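Local coordinates for protein enoyl-CoA hydratase (Bacillus halodurans, PDB 3LKE) that probably hydrates the double bond of enoyl-CoA thioesters, as a member of the crotonase superfamily, at residues A60-G65 with G110-G115. Numbering follows the deposited sequence.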
# COMPACT_ATOMS: atom_id res chain seq x y z
N ALA A 60 -28.65 -6.88 18.21
CA ALA A 60 -28.40 -5.45 18.38
C ALA A 60 -26.96 -5.01 18.15
O ALA A 60 -26.71 -3.86 17.79
CB ALA A 60 -28.88 -4.98 19.76
N TYR A 61 -26.00 -5.90 18.36
CA TYR A 61 -24.60 -5.47 18.33
C TYR A 61 -23.67 -6.59 17.88
O TYR A 61 -23.92 -7.76 18.14
CB TYR A 61 -24.18 -5.02 19.74
CG TYR A 61 -24.65 -5.96 20.83
CD1 TYR A 61 -23.89 -7.07 21.20
CD2 TYR A 61 -25.86 -5.75 21.47
CE1 TYR A 61 -24.32 -7.94 22.20
CE2 TYR A 61 -26.30 -6.61 22.47
CZ TYR A 61 -25.53 -7.70 22.83
OH TYR A 61 -25.99 -8.55 23.81
N PHE A 62 -22.58 -6.23 17.21
CA PHE A 62 -21.53 -7.20 17.02
C PHE A 62 -20.63 -7.23 18.24
O PHE A 62 -20.47 -8.26 18.88
CB PHE A 62 -20.66 -6.89 15.79
CG PHE A 62 -19.52 -7.85 15.64
CD1 PHE A 62 -19.74 -9.12 15.16
CD2 PHE A 62 -18.23 -7.48 15.99
CE1 PHE A 62 -18.71 -10.02 15.04
CE2 PHE A 62 -17.19 -8.37 15.87
CZ PHE A 62 -17.42 -9.64 15.39
N SER A 63 -20.03 -6.08 18.55
CA SER A 63 -19.22 -5.94 19.77
C SER A 63 -19.04 -4.49 20.17
O SER A 63 -18.65 -3.64 19.35
CB SER A 63 -17.85 -6.61 19.63
OG SER A 63 -17.03 -6.33 20.76
N SER A 64 -19.32 -4.20 21.43
CA SER A 64 -19.15 -2.85 21.95
C SER A 64 -17.68 -2.50 22.19
O SER A 64 -17.36 -1.36 22.52
CB SER A 64 -19.96 -2.69 23.24
OG SER A 64 -19.52 -3.60 24.22
N GLY A 65 -16.79 -3.48 22.01
CA GLY A 65 -15.36 -3.24 22.20
C GLY A 65 -15.03 -3.21 23.68
O GLY A 65 -15.87 -3.53 24.51
N GLY A 110 -24.35 -5.95 13.84
CA GLY A 110 -24.78 -4.70 14.45
C GLY A 110 -23.56 -3.85 14.74
O GLY A 110 -22.53 -3.97 14.07
N TYR A 111 -23.64 -2.99 15.76
CA TYR A 111 -22.54 -2.04 15.94
C TYR A 111 -21.25 -2.72 16.37
O TYR A 111 -21.25 -3.78 17.01
CB TYR A 111 -22.91 -0.85 16.83
CG TYR A 111 -23.32 -1.18 18.25
CD1 TYR A 111 -22.37 -1.48 19.21
CD2 TYR A 111 -24.66 -1.14 18.63
CE1 TYR A 111 -22.72 -1.76 20.51
CE2 TYR A 111 -25.02 -1.42 19.94
CZ TYR A 111 -24.05 -1.73 20.87
OH TYR A 111 -24.39 -2.02 22.17
N ALA A 112 -20.13 -2.11 15.99
CA ALA A 112 -18.81 -2.64 16.30
C ALA A 112 -17.93 -1.44 16.60
O ALA A 112 -17.57 -0.67 15.69
CB ALA A 112 -18.24 -3.43 15.13
N TYR A 113 -17.64 -1.25 17.88
CA TYR A 113 -16.89 -0.08 18.34
C TYR A 113 -15.46 -0.44 18.69
O TYR A 113 -15.19 -1.49 19.29
CB TYR A 113 -17.53 0.50 19.60
CG TYR A 113 -18.95 0.98 19.44
CD1 TYR A 113 -19.43 1.40 18.21
CD2 TYR A 113 -19.80 1.03 20.53
CE1 TYR A 113 -20.72 1.85 18.07
CE2 TYR A 113 -21.10 1.46 20.40
CZ TYR A 113 -21.55 1.88 19.17
OH TYR A 113 -22.85 2.32 19.04
N GLY A 114 -14.56 0.49 18.38
CA GLY A 114 -13.16 0.33 18.70
C GLY A 114 -12.66 -1.07 18.40
O GLY A 114 -12.89 -1.61 17.31
N GLY A 115 -11.96 -1.66 19.36
CA GLY A 115 -11.36 -2.96 19.18
C GLY A 115 -12.40 -4.04 18.90
O GLY A 115 -12.06 -5.11 18.39
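The Y111 ring is sandwiched: Y61 CB makes a CH-pi contact on one face, 3.6 Å from the centroid, and Y113 OH lies above the rim of the opposite face. S64 CB lies in its plane at the edge, 4.0 Å from Y111 CE1. Y111 CG sits between its backbone N and carbonyl carbon (chi1 61°), which swings the ring across the facing chain. Y111 CD1 rests over one face of the Y113 ring, while S64 O lies at that ring's edge. An aromatic ring suits Y111's place: its pi face receives the CB hydrogens of Y61 and its rim meets S64 CB; an alanine here would probably open a gap beside both and leave the Y113 hydroxyl without the ring beneath it.

Beneath, the backbones pair in parallel with a beta bulge: the register slips by one between Y61-Y111 and S63-A112, so consecutive F62 N (2.8 Å) and S63 N both donate to Y111 O. Y113 N donates to S63 O, nearly straight at 161°. A CB at G110 would strike A60 O and Y61 N; one at G65 would strike Y113 O, and its positive phi (78°) suits glycine. S63 OG takes G65 N in an ST turn and also bonds N26 O.

Three backbone hydrogen bonds hold this loop against strand 111-113. In crotonase relatives the corresponding segments supply the two oxyanion-hole N-H groups, whose spacing this pairing probably helps set.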